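Local coordinates for phenazine biosynthesis protein PhzF family (Enterococcus faecalis, PDB 1S7J) that is of unproven function but probably acts as an isomerase with a diaminopimelate-epimerase-like fold, at residues Ile123-Glu128 against Tyr138-Gly143; Leu133-Tyr138 against Phe148-Glu153; Glu154-Ile159 against Asp185-Thr190; Val173-Thr178 against Arg189-Lys194; Gln220-Ala225 against Thr236-Glu241. All coordinates share one frame; numbering follows the deposited sequence.

Interaction 1: Ile123-Glu128 against Tyr138-Gly143; sequences IPILPE and YEAYLG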
# COMPACT_ATOMS: atom_id res chain seq x y z
N ILE A 123 14.21 -2.57 18.78
CA ILE A 123 15.51 -2.40 18.18
C ILE A 123 16.18 -1.20 18.86
O ILE A 123 15.49 -0.38 19.49
CB ILE A 123 15.39 -2.18 16.65
CG1 ILE A 123 16.53 -2.91 15.92
CG2 ILE A 123 15.36 -0.71 16.27
CD1 ILE A 123 16.42 -4.43 15.96
N PRO A 124 17.53 -1.16 18.87
CA PRO A 124 18.23 -0.03 19.51
C PRO A 124 17.99 1.27 18.73
O PRO A 124 18.01 1.29 17.51
CB PRO A 124 19.70 -0.46 19.42
CG PRO A 124 19.63 -1.96 19.41
CD PRO A 124 18.48 -2.22 18.48
N ILE A 125 17.73 2.36 19.47
CA ILE A 125 17.50 3.67 18.85
C ILE A 125 18.83 4.37 18.53
O ILE A 125 19.38 5.10 19.37
CB ILE A 125 16.67 4.59 19.76
CG1 ILE A 125 15.40 3.87 20.23
CG2 ILE A 125 16.32 5.88 19.02
CD1 ILE A 125 14.55 4.69 21.18
N LEU A 126 19.36 4.12 17.34
CA LEU A 126 20.61 4.72 16.91
C LEU A 126 20.42 6.21 16.60
O LEU A 126 19.38 6.60 16.05
CB LEU A 126 21.15 4.00 15.68
CG LEU A 126 21.26 2.48 15.81
CD1 LEU A 126 21.93 1.90 14.57
CD2 LEU A 126 22.04 2.13 17.08
N PRO A 127 21.39 7.05 16.99
CA PRO A 127 21.29 8.49 16.73
C PRO A 127 21.32 8.83 15.24
O PRO A 127 20.87 9.90 14.83
CB PRO A 127 22.49 9.06 17.48
CG PRO A 127 23.48 7.93 17.44
CD PRO A 127 22.62 6.73 17.73
N GLU A 128 21.88 7.92 14.44
CA GLU A 128 21.94 8.13 13.00
C GLU A 128 20.53 8.01 12.41
O GLU A 128 20.29 8.41 11.26
CB GLU A 128 22.87 7.11 12.34
CG GLU A 128 22.42 5.66 12.47
CD GLU A 128 23.39 4.69 11.85
OE1 GLU A 128 24.43 4.41 12.48
OE2 GLU A 128 23.13 4.21 10.72
N TYR A 138 11.08 8.13 19.72
CA TYR A 138 10.76 7.65 21.07
C TYR A 138 10.93 6.13 21.24
O TYR A 138 11.35 5.66 22.30
CB TYR A 138 9.34 8.05 21.44
CG TYR A 138 9.16 9.53 21.62
CD1 TYR A 138 9.56 10.44 20.62
CD2 TYR A 138 8.59 10.05 22.79
CE1 TYR A 138 9.41 11.82 20.79
CE2 TYR A 138 8.44 11.43 22.97
CZ TYR A 138 8.85 12.31 21.96
OH TYR A 138 8.70 13.66 22.15
N GLU A 139 10.57 5.37 20.21
CA GLU A 139 10.66 3.91 20.24
C GLU A 139 11.13 3.40 18.88
O GLU A 139 10.89 4.04 17.85
CB GLU A 139 9.29 3.31 20.58
CG GLU A 139 8.61 3.95 21.80
CD GLU A 139 7.23 3.37 22.09
OE1 GLU A 139 6.93 2.24 21.63
OE2 GLU A 139 6.44 4.05 22.80
N ALA A 140 11.80 2.26 18.87
CA ALA A 140 12.28 1.68 17.62
C ALA A 140 12.00 0.18 17.60
O ALA A 140 12.02 -0.48 18.64
CB ALA A 140 13.77 1.96 17.45
N TYR A 141 11.68 -0.34 16.41
CA TYR A 141 11.38 -1.76 16.22
C TYR A 141 11.80 -2.18 14.82
O TYR A 141 12.12 -1.34 13.97
CB TYR A 141 9.88 -2.00 16.38
CG TYR A 141 9.28 -1.54 17.70
CD1 TYR A 141 8.76 -0.26 17.84
CD2 TYR A 141 9.19 -2.41 18.78
CE1 TYR A 141 8.16 0.15 19.03
CE2 TYR A 141 8.59 -2.01 19.98
CZ TYR A 141 8.07 -0.73 20.10
OH TYR A 141 7.44 -0.34 21.27
N LEU A 142 11.83 -3.49 14.57
CA LEU A 142 12.20 -4.00 13.26
C LEU A 142 11.27 -5.12 12.79
O LEU A 142 10.73 -5.88 13.59
CB LEU A 142 13.68 -4.46 13.25
CG LEU A 142 14.47 -4.78 11.94
CD1 LEU A 142 14.25 -6.22 11.51
CD2 LEU A 142 14.14 -3.80 10.81
N GLY A 143 11.03 -5.13 11.50
CA GLY A 143 10.20 -6.12 10.86
C GLY A 143 10.77 -6.15 9.47
O GLY A 143 11.99 -6.30 9.30
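A140 takes the centre of this contact, its methyl group caught between two isoleucines of the chain that leaves strand 121-122. CG2 of I123 presses on A140 CB at 3.3 Å, closer than two methyl carbons usually come, and I125 CG1 reaches the same CB at 3.7 Å. Further along the strand the other branch of I123 ends on L142, with CD1 3.9 Å from L142 CB, while I125 CD1 extends the opposite way to lie 3.5 Å from the backbone O of Y138. That reach follows from the torsions of I125: CG1 stands beside the backbone N (chi1 -52°) and CD1 continues fully extended from it. One backbone bond, I123 N to A140 O at 3.0 Å, anchors the apolar row, although the donor sits well above the carbonyl plane. After I125, the centre of an inverse gamma turn, the chain leaves the strand, and L126 takes the N-cap position of helix 127-133. On the other side of strand 139-142, Y141 OH donates to E139 OE1 at 2.7 Å, the acceptor lying in the plane of the ring. Y213 of helix 207-218 also hydrogen-bonds that carboxylate oxygen, which probably helps hold E139 toward that helix. The chemistry is thus divided by the strand: aliphatic contacts with a lone cross-segment hydrogen bond hold the incoming loop, whereas the polar tyrosine-glutamate pair belongs to the opposite surface.

Interaction 2: Leu133-Tyr138 against Phe148-Glu153; sequences LGTKIY and FVLKDE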
# COMPACT_ATOMS: atom_id res chain seq x y z
N LEU A 133 15.89 11.31 9.95
CA LEU A 133 14.49 11.74 10.12
C LEU A 133 14.39 13.21 10.45
O LEU A 133 13.43 13.88 10.05
CB LEU A 133 13.83 10.95 11.25
CG LEU A 133 12.89 9.80 10.91
CD1 LEU A 133 13.46 8.92 9.80
CD2 LEU A 133 12.63 9.01 12.17
N GLY A 134 15.36 13.69 11.21
CA GLY A 134 15.37 15.08 11.62
C GLY A 134 14.41 15.30 12.77
O GLY A 134 13.77 16.36 12.87
N THR A 135 14.29 14.31 13.64
CA THR A 135 13.40 14.41 14.80
C THR A 135 13.72 13.34 15.83
O THR A 135 14.57 12.47 15.58
CB THR A 135 11.91 14.28 14.36
OG1 THR A 135 11.05 14.69 15.43
CG2 THR A 135 11.59 12.83 13.97
N LYS A 136 13.09 13.42 16.99
CA LYS A 136 13.30 12.46 18.05
C LYS A 136 12.45 11.19 17.87
O LYS A 136 11.24 11.26 17.68
CB LYS A 136 13.00 13.07 19.42
CG LYS A 136 13.26 12.11 20.58
CD LYS A 136 12.72 12.63 21.90
CE LYS A 136 12.99 11.64 23.03
NZ LYS A 136 12.41 12.10 24.33
N ILE A 137 13.13 10.05 17.96
CA ILE A 137 12.50 8.74 17.84
C ILE A 137 12.32 8.20 19.27
O ILE A 137 13.31 7.90 19.95
CB ILE A 137 13.40 7.77 17.04
CG1 ILE A 137 13.54 8.27 15.60
CG2 ILE A 137 12.85 6.35 17.09
CD1 ILE A 137 14.51 7.47 14.76
N TYR A 138 11.08 8.13 19.72
CA TYR A 138 10.76 7.65 21.07
C TYR A 138 10.93 6.13 21.24
O TYR A 138 11.35 5.66 22.30
CB TYR A 138 9.34 8.05 21.44
CG TYR A 138 9.16 9.53 21.62
CD1 TYR A 138 9.56 10.44 20.62
CD2 TYR A 138 8.59 10.05 22.79
CE1 TYR A 138 9.41 11.82 20.79
CE2 TYR A 138 8.44 11.43 22.97
CZ TYR A 138 8.85 12.31 21.96
OH TYR A 138 8.70 13.66 22.15
N PHE A 148 9.80 3.36 13.54
CA PHE A 148 10.03 4.39 14.56
C PHE A 148 8.76 5.06 15.01
O PHE A 148 7.88 5.35 14.21
CB PHE A 148 10.99 5.44 14.03
CG PHE A 148 12.22 4.89 13.39
CD1 PHE A 148 12.54 5.20 12.07
CD2 PHE A 148 13.07 4.02 14.10
CE1 PHE A 148 13.68 4.68 11.47
CE2 PHE A 148 14.20 3.49 13.50
CZ PHE A 148 14.51 3.82 12.18
N VAL A 149 8.66 5.31 16.31
CA VAL A 149 7.49 5.98 16.87
C VAL A 149 7.92 7.41 17.19
O VAL A 149 8.97 7.63 17.78
CB VAL A 149 6.99 5.27 18.15
CG1 VAL A 149 5.75 5.96 18.69
CG2 VAL A 149 6.70 3.80 17.84
N LEU A 150 7.13 8.38 16.74
CA LEU A 150 7.45 9.78 16.95
C LEU A 150 6.54 10.47 17.95
O LEU A 150 5.61 9.85 18.49
CB LEU A 150 7.44 10.52 15.60
CG LEU A 150 8.65 10.41 14.64
CD1 LEU A 150 9.33 9.05 14.69
CD2 LEU A 150 8.18 10.73 13.23
N LYS A 151 6.81 11.74 18.20
CA LYS A 151 6.05 12.55 19.16
C LYS A 151 4.52 12.60 18.97
O LYS A 151 3.77 12.24 19.87
CB LYS A 151 6.62 13.97 19.22
CG LYS A 151 5.97 14.86 20.27
CD LYS A 151 6.50 16.29 20.22
CE LYS A 151 5.77 17.18 21.23
NZ LYS A 151 6.28 18.58 21.24
N ASP A 152 4.08 13.10 17.81
CA ASP A 152 2.64 13.21 17.52
C ASP A 152 2.35 13.23 16.03
O ASP A 152 3.25 13.02 15.21
CB ASP A 152 2.05 14.47 18.19
CG ASP A 152 2.88 15.75 17.92
OD1 ASP A 152 3.75 15.76 17.02
OD2 ASP A 152 2.64 16.75 18.63
N GLU A 153 1.09 13.46 15.66
CA GLU A 153 0.72 13.49 14.24
C GLU A 153 1.35 14.69 13.54
O GLU A 153 1.78 14.59 12.39
CB GLU A 153 -0.80 13.54 14.06
CG GLU A 153 -1.21 13.56 12.59
CD GLU A 153 -2.72 13.67 12.36
OE1 GLU A 153 -3.11 14.13 11.27
OE2 GLU A 153 -3.50 13.29 13.26
O HOH W 1 8.94 13.06 17.35
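I137 lays its CD1 methyl over one face of the F148 ring, 3.9 Å from the centroid and 18° off the normal, a CH-pi contact at the apolar centre. Its second branch, CG2, touches F148 CB at 3.7 Å, so the two arms of the isoleucine follow the phenylalanine from its root to its ring. L133, at the end of helix 127-133, adds CD2 obliquely to the ring, 3.8 Å from F148 CD1, and the same methyl reaches L150 CD1. T135 contributes its methyl as well: with OG1 anti to the backbone N (chi1 -167°), CG2 is turned onto L150 CG at 3.9 Å, and the hydroxyl is directed to the polar side. The helix ends in a Schellman motif whose C-prime residue is G134, with positive phi, and the chain that follows runs past the end of strand 146-149 before entering strand 139-142. There Y138 N donates to V149 O at 2.9 Å, almost in line with the carbonyl. The Y138 ring lies beside K151, both side chains pointing the same way, and its OH meets the aliphatic K151 CG at 3.5 Å; K136 covers one face of this ring in a cation-pi contact. At the outer edge a water accepts from K151 N at 2.6 Å and donates to K136 O, with T135 OG1 as a further partner.

Interaction 3: Glu154-Ile159 against Asp185-Thr190; sequences ETVAKI and DFVSRT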
# COMPACT_ATOMS: atom_id res chain seq x y z
N GLU A 154 1.36 15.82 14.23
CA GLU A 154 1.93 17.03 13.69
C GLU A 154 3.40 16.82 13.30
O GLU A 154 3.86 17.33 12.28
CB GLU A 154 1.84 18.17 14.71
CG GLU A 154 2.12 19.55 14.08
CD GLU A 154 2.40 20.61 15.12
OE1 GLU A 154 2.83 20.24 16.25
OE2 GLU A 154 2.21 21.82 14.82
N THR A 155 4.13 16.08 14.12
CA THR A 155 5.54 15.82 13.84
C THR A 155 5.75 14.83 12.69
O THR A 155 6.70 14.96 11.91
CB THR A 155 6.28 15.29 15.10
OG1 THR A 155 6.21 16.28 16.15
CG2 THR A 155 7.75 15.00 14.78
N VAL A 156 4.88 13.83 12.60
CA VAL A 156 4.98 12.82 11.55
C VAL A 156 4.73 13.47 10.21
O VAL A 156 5.47 13.26 9.24
CB VAL A 156 3.93 11.68 11.78
CG1 VAL A 156 3.95 10.70 10.64
CG2 VAL A 156 4.23 10.96 13.07
N ALA A 157 3.67 14.26 10.15
CA ALA A 157 3.27 14.97 8.96
C ALA A 157 4.34 15.95 8.49
O ALA A 157 4.71 15.97 7.32
CB ALA A 157 1.97 15.70 9.21
N LYS A 158 4.85 16.74 9.44
CA LYS A 158 5.84 17.77 9.15
C LYS A 158 7.26 17.38 8.73
O LYS A 158 7.90 18.12 7.97
CB LYS A 158 5.92 18.77 10.33
CG LYS A 158 4.72 19.73 10.43
CD LYS A 158 5.11 21.15 10.86
CE LYS A 158 4.03 22.16 10.45
NZ LYS A 158 2.67 21.85 10.98
N ILE A 159 7.77 16.24 9.20
CA ILE A 159 9.13 15.84 8.85
C ILE A 159 9.49 15.71 7.38
O ILE A 159 8.65 15.36 6.54
CB ILE A 159 9.57 14.52 9.56
CG1 ILE A 159 8.71 13.34 9.09
CG2 ILE A 159 9.53 14.69 11.06
CD1 ILE A 159 9.34 11.97 9.34
N ASP A 185 -7.03 6.99 15.21
CA ASP A 185 -6.27 6.21 16.19
C ASP A 185 -4.75 6.32 16.04
O ASP A 185 -4.04 6.49 17.04
CB ASP A 185 -6.73 4.74 16.22
CG ASP A 185 -8.06 4.55 16.95
OD1 ASP A 185 -8.42 5.41 17.79
OD2 ASP A 185 -8.74 3.54 16.69
N PHE A 186 -4.26 6.21 14.81
CA PHE A 186 -2.83 6.34 14.56
C PHE A 186 -2.54 6.76 13.12
O PHE A 186 -3.33 6.50 12.21
CB PHE A 186 -2.09 5.04 14.90
CG PHE A 186 -2.31 3.92 13.92
CD1 PHE A 186 -3.27 2.94 14.16
CD2 PHE A 186 -1.50 3.80 12.79
CE1 PHE A 186 -3.41 1.84 13.30
CE2 PHE A 186 -1.63 2.71 11.92
CZ PHE A 186 -2.59 1.73 12.18
N VAL A 187 -1.41 7.44 12.94
CA VAL A 187 -0.98 7.91 11.63
C VAL A 187 0.38 7.34 11.27
O VAL A 187 1.11 6.92 12.15
CB VAL A 187 -0.90 9.44 11.59
CG1 VAL A 187 -2.29 10.03 11.55
CG2 VAL A 187 -0.15 9.95 12.80
N SER A 188 0.73 7.36 10.00
CA SER A 188 2.01 6.86 9.57
C SER A 188 2.45 7.49 8.27
O SER A 188 1.74 8.32 7.70
CB SER A 188 1.96 5.33 9.40
OG SER A 188 1.05 4.95 8.37
N ARG A 189 3.66 7.14 7.85
CA ARG A 189 4.28 7.58 6.59
C ARG A 189 5.32 6.51 6.32
O ARG A 189 5.98 6.05 7.25
CB ARG A 189 4.94 8.96 6.72
CG ARG A 189 3.96 10.11 6.75
CD ARG A 189 4.68 11.43 6.86
NE ARG A 189 5.51 11.72 5.69
CZ ARG A 189 6.17 12.86 5.49
NH1 ARG A 189 6.89 13.03 4.40
NH2 ARG A 189 6.10 13.83 6.39
N THR A 190 5.46 6.09 5.08
CA THR A 190 6.42 5.05 4.77
C THR A 190 7.42 5.46 3.69
O THR A 190 7.04 5.94 2.62
CB THR A 190 5.70 3.71 4.39
OG1 THR A 190 4.99 3.85 3.16
CG2 THR A 190 4.72 3.31 5.50
O HOH W 2 9.06 14.82 3.47
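R189 reaches from strand 186-192 to the end of helix 153-158 and places its NH2 among the last carbonyls of the helix. NH2 donates to V156 O at 3.0 Å and to I159 O, also at 3.0 Å, so one nitrogen grips two backbone oxygens; the V156 bond lies in the carbonyl plane, but both acceptors are tilted from the plane of the guanidinium. A157 O is closer still to NH2, at 2.7 Å, yet the angle is too poor for a hydrogen bond. The bend at chi3 (64°) turns the guanidinium under the helix end, while the aliphatic part of the arginine slides past V156, whose CG1 lies 3.9 Å from R189 CD. Packing is looser toward the start of the strand, where V156 CG2 and V187 CG2 are 4.5 Å apart. The outward side of the helix carries E154 and K158, exposed and joined by a long salt bridge. A water also bridges the contact, donating to I159 O and accepting from R189 NH1 in the plane of the guanidinium. NH1 has its stronger partner in E199, a salt bridge; the carbonyl end of the helix would be expected to suit the charge. The axes of helix 154-158 and strand 186-190 run 20° apart, the usual alpha/beta layer packing, in which a helix lies nearly along the strands of the sheet it covers.

Interaction 4: Val173-Thr178 against Arg189-Lys194; sequences VGVIVT and RTFFPK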
# COMPACT_ATOMS: atom_id res chain seq x y z
N VAL A 173 14.00 -2.80 4.86
CA VAL A 173 13.86 -2.51 3.43
C VAL A 173 13.42 -1.06 3.34
O VAL A 173 13.86 -0.31 2.46
CB VAL A 173 12.78 -3.40 2.77
CG1 VAL A 173 12.63 -3.05 1.28
CG2 VAL A 173 13.14 -4.87 2.94
N GLY A 174 12.54 -0.67 4.25
CA GLY A 174 12.05 0.68 4.28
C GLY A 174 12.07 1.24 5.68
O GLY A 174 12.76 0.70 6.56
N VAL A 175 11.33 2.31 5.90
CA VAL A 175 11.26 2.95 7.20
C VAL A 175 9.83 3.42 7.44
O VAL A 175 9.22 4.06 6.58
CB VAL A 175 12.22 4.17 7.28
CG1 VAL A 175 11.99 4.95 8.57
CG2 VAL A 175 13.67 3.71 7.18
N ILE A 176 9.31 3.09 8.60
CA ILE A 176 7.97 3.47 8.98
C ILE A 176 8.05 4.40 10.15
O ILE A 176 8.93 4.25 11.00
CB ILE A 176 7.12 2.24 9.41
CG1 ILE A 176 7.07 1.21 8.27
CG2 ILE A 176 5.71 2.68 9.80
CD1 ILE A 176 6.34 -0.07 8.64
N VAL A 177 7.19 5.41 10.17
CA VAL A 177 7.14 6.37 11.24
C VAL A 177 5.68 6.46 11.66
O VAL A 177 4.78 6.49 10.81
CB VAL A 177 7.68 7.78 10.79
CG1 VAL A 177 9.16 7.69 10.43
CG2 VAL A 177 6.89 8.29 9.61
N THR A 178 5.43 6.49 12.96
CA THR A 178 4.06 6.52 13.48
C THR A 178 3.90 7.46 14.66
O THR A 178 4.87 8.05 15.14
CB THR A 178 3.63 5.11 13.98
OG1 THR A 178 4.44 4.10 13.37
CG2 THR A 178 2.20 4.86 13.65
N ARG A 189 3.66 7.14 7.85
CA ARG A 189 4.28 7.58 6.59
C ARG A 189 5.32 6.51 6.32
O ARG A 189 5.98 6.05 7.25
CB ARG A 189 4.94 8.96 6.72
CG ARG A 189 3.96 10.11 6.75
CD ARG A 189 4.68 11.43 6.86
NE ARG A 189 5.51 11.72 5.69
CZ ARG A 189 6.17 12.86 5.49
NH1 ARG A 189 6.89 13.03 4.40
NH2 ARG A 189 6.10 13.83 6.39
N THR A 190 5.46 6.09 5.08
CA THR A 190 6.42 5.05 4.77
C THR A 190 7.42 5.46 3.69
O THR A 190 7.04 5.94 2.62
CB THR A 190 5.70 3.71 4.39
OG1 THR A 190 4.99 3.85 3.16
CG2 THR A 190 4.72 3.31 5.50
N PHE A 191 8.72 5.31 4.00
CA PHE A 191 9.78 5.67 3.07
C PHE A 191 10.53 4.43 2.59
O PHE A 191 10.87 3.57 3.38
CB PHE A 191 10.78 6.63 3.74
CG PHE A 191 10.12 7.69 4.60
CD1 PHE A 191 9.28 8.64 4.04
CD2 PHE A 191 10.33 7.71 5.98
CE1 PHE A 191 8.65 9.60 4.84
CE2 PHE A 191 9.71 8.66 6.78
CZ PHE A 191 8.87 9.61 6.21
N PHE A 192 10.80 4.37 1.30
CA PHE A 192 11.52 3.23 0.72
C PHE A 192 12.61 3.68 -0.26
O PHE A 192 12.60 3.30 -1.43
CB PHE A 192 10.54 2.29 0.00
CG PHE A 192 9.51 1.69 0.91
CD1 PHE A 192 8.26 2.29 1.06
CD2 PHE A 192 9.79 0.53 1.63
CE1 PHE A 192 7.31 1.74 1.92
CE2 PHE A 192 8.85 -0.03 2.49
CZ PHE A 192 7.60 0.58 2.64
N PRO A 193 13.59 4.50 0.21
CA PRO A 193 14.67 4.98 -0.67
C PRO A 193 15.55 3.86 -1.19
O PRO A 193 16.16 3.99 -2.26
CB PRO A 193 15.43 5.94 0.23
CG PRO A 193 15.24 5.35 1.58
CD PRO A 193 13.78 4.99 1.58
N LYS A 194 15.65 2.77 -0.43
CA LYS A 194 16.46 1.63 -0.86
C LYS A 194 15.87 1.02 -2.13
O LYS A 194 16.57 0.36 -2.91
CB LYS A 194 16.49 0.56 0.23
CG LYS A 194 17.17 0.98 1.51
CD LYS A 194 17.44 -0.22 2.40
CE LYS A 194 18.16 0.17 3.68
NZ LYS A 194 18.53 -1.02 4.50
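V177 holds CG1 beside its backbone N (chi1 -64°), which sets that methyl against the F191 ring, with CG1 3.8 Å from CE2, and leaves CG2 between N and the carbonyl carbon, where it meets R189 CB at 3.6 Å. F191, its CG anti to the carbonyl carbon (chi1 -41°), swings its ring along the strand so that CD2 also comes within 4.1 Å of V175 CG1. The side chains of V177 and F191 cross at about a right angle, whereas V177 and the root of R189 run side by side. These residues line one surface of the sheet, where L166 of helix 163-168 packs on V175 and F191. On the reverse surface I176 and T190 lie alongside each other, CG1 4.2 Å from CG2, under helix 207-218. Two hydrogen-bonded pairs join the strands: V175 N to F191 O and F191 N to V175 O, each 2.9 Å, and V177 N to R189 O and R189 N to V177 O, each 3.2 Å. Just before V175, G174 CA lies 3.5 Å from F192 CD2. K194 carries the aliphatic part of its chain past V173 O and extends its NZ to the carbonyls of L169 and G172. The pairing belongs to the antiparallel beta hairpin of strands 175-180 and 186-192, and F192 lies about 9 Å, side chain to side chain, from E46, the predicted active-site residue.

Interaction 5: Gln220-Ala225 against Thr236-Glu241; sequences QTTLSA and TCEVKE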
# COMPACT_ATOMS: atom_id res chain seq x y z
N GLN A 220 -7.09 -2.47 21.39
CA GLN A 220 -8.32 -2.47 20.57
C GLN A 220 -8.27 -3.53 19.47
O GLN A 220 -7.19 -4.02 19.10
CB GLN A 220 -8.54 -1.10 19.94
CG GLN A 220 -8.76 0.02 20.94
CD GLN A 220 -8.77 1.39 20.30
OE1 GLN A 220 -9.07 2.38 20.97
NE2 GLN A 220 -8.45 1.46 19.02
N THR A 221 -9.45 -3.89 18.98
CA THR A 221 -9.58 -4.87 17.89
C THR A 221 -9.70 -4.09 16.59
O THR A 221 -9.22 -4.52 15.55
CB THR A 221 -10.85 -5.75 18.06
OG1 THR A 221 -10.83 -6.40 19.34
CG2 THR A 221 -10.93 -6.80 16.95
N THR A 222 -10.37 -2.95 16.67
CA THR A 222 -10.56 -2.09 15.51
C THR A 222 -9.95 -0.71 15.72
O THR A 222 -10.10 -0.10 16.79
CB THR A 222 -12.06 -1.95 15.13
OG1 THR A 222 -12.82 -1.54 16.28
CG2 THR A 222 -12.59 -3.27 14.61
N LEU A 223 -9.23 -0.24 14.72
CA LEU A 223 -8.58 1.05 14.77
C LEU A 223 -8.76 1.84 13.49
O LEU A 223 -8.89 1.26 12.41
CB LEU A 223 -7.08 0.89 15.02
CG LEU A 223 -6.57 0.10 16.21
CD1 LEU A 223 -5.93 -1.19 15.71
CD2 LEU A 223 -5.56 0.92 16.99
N SER A 224 -8.78 3.15 13.62
CA SER A 224 -8.89 4.03 12.48
C SER A 224 -7.46 4.57 12.23
O SER A 224 -6.73 4.88 13.19
CB SER A 224 -9.89 5.17 12.77
OG SER A 224 -9.75 5.67 14.09
N ALA A 225 -7.03 4.60 10.98
CA ALA A 225 -5.69 5.06 10.65
C ALA A 225 -5.66 6.03 9.48
O ALA A 225 -6.62 6.11 8.70
CB ALA A 225 -4.80 3.88 10.37
N THR A 236 -9.25 1.71 7.42
CA THR A 236 -9.99 1.19 8.57
C THR A 236 -9.29 -0.14 8.88
O THR A 236 -9.10 -0.98 7.98
CB THR A 236 -11.50 1.02 8.26
OG1 THR A 236 -12.22 0.83 9.49
CG2 THR A 236 -11.75 -0.14 7.31
N CYS A 237 -8.83 -0.28 10.11
CA CYS A 237 -8.09 -1.48 10.53
C CYS A 237 -8.78 -2.41 11.50
O CYS A 237 -9.55 -1.98 12.37
CB CYS A 237 -6.77 -1.04 11.12
SG CYS A 237 -5.90 0.09 10.09
N GLU A 238 -8.46 -3.69 11.39
CA GLU A 238 -9.01 -4.69 12.28
C GLU A 238 -7.98 -5.75 12.62
O GLU A 238 -7.18 -6.18 11.76
CB GLU A 238 -10.25 -5.37 11.70
CG GLU A 238 -10.95 -6.27 12.73
CD GLU A 238 -11.98 -7.19 12.14
OE1 GLU A 238 -13.10 -6.72 11.86
OE2 GLU A 238 -11.68 -8.40 11.97
N VAL A 239 -7.96 -6.15 13.88
CA VAL A 239 -7.04 -7.16 14.35
C VAL A 239 -7.76 -8.50 14.51
O VAL A 239 -8.81 -8.58 15.13
CB VAL A 239 -6.40 -6.78 15.71
CG1 VAL A 239 -5.41 -7.85 16.14
CG2 VAL A 239 -5.72 -5.44 15.61
N LYS A 240 -7.22 -9.50 13.85
CA LYS A 240 -7.72 -10.85 13.93
C LYS A 240 -6.56 -11.64 14.52
O LYS A 240 -5.43 -11.13 14.65
CB LYS A 240 -8.05 -11.39 12.52
CG LYS A 240 -9.43 -10.99 11.97
CD LYS A 240 -9.58 -11.36 10.49
CE LYS A 240 -9.24 -12.83 10.19
NZ LYS A 240 -9.15 -13.15 8.73
N GLU A 241 -6.80 -12.89 14.87
CA GLU A 241 -5.78 -13.71 15.48
C GLU A 241 -4.86 -14.05 14.33
O GLU A 241 -5.38 -14.66 13.34
CB GLU A 241 -6.50 -14.95 15.91
CG GLU A 241 -6.91 -14.96 17.35
CD GLU A 241 -7.89 -13.83 17.68
OE1 GLU A 241 -9.08 -13.97 17.35
OE2 GLU A 241 -7.46 -12.82 18.26
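Strands 222-227 and 234-240 form an antiparallel beta hairpin, and this contact covers the half of it remote from the turn. T222 and E238 make a non-hydrogen-bonded pair, flanked by the hydrogen-bonded pair of L223 with C237. In the latter the two bonds differ: C237 N meets L223 O at 2.8 Å nearly in line with the carbonyl, while L223 N approaches C237 O at 2.9 Å from 40° above the carbonyl plane. A third bond, V239 N to T221 O at 2.7 Å, closes the open end, so T221 O takes one hydrogen bond and one weaker CA-H...O contact, the latter from E238 CA. Toward helix 207-218, C237 places SG 4.0 Å from A225 CB. That position follows from chi1 near -50°, with the sulfur anti to the carbonyl carbon. L223 CD1 reaches V239 CG2 at 4.3 Å, and W214, L218 and I211 of the helix pack against this apolar row. On the other surface T222 CG2 meets E238 CG obliquely, and the carboxylate turns away from the threonine. Q220, just before the strand, has its amide nitrogen hydrogen-bonded to D185, whose same carboxylate oxygen accepts from S224 N and so ties the start of the hairpin to the residue that leads into strand 186-192. At the outer edge, the T221 methyl CG2, anti to the backbone N, lies 3.3 Å from V239 O.

From the N terminus, interaction 1 closes the loop through helix 127-133 onto strand 139-142. Interaction 2 opens inside that loop and ends beyond it, so the two cross; they share Y138 and join through strands 139-142 and 146-149. Interaction 3 follows in series, setting helix 153-158, next in the chain, on strand 186-192. The loop of interaction 4 starts within that of interaction 3, and both finish on the same strand, sharing R189 and T190. Strand 175-180 also pairs with 146-149, linking interaction 4 to interaction 2. Interaction 5 is a separate, later hairpin, joined to interaction 3 where strands 186-192 and 222-227 run side by side.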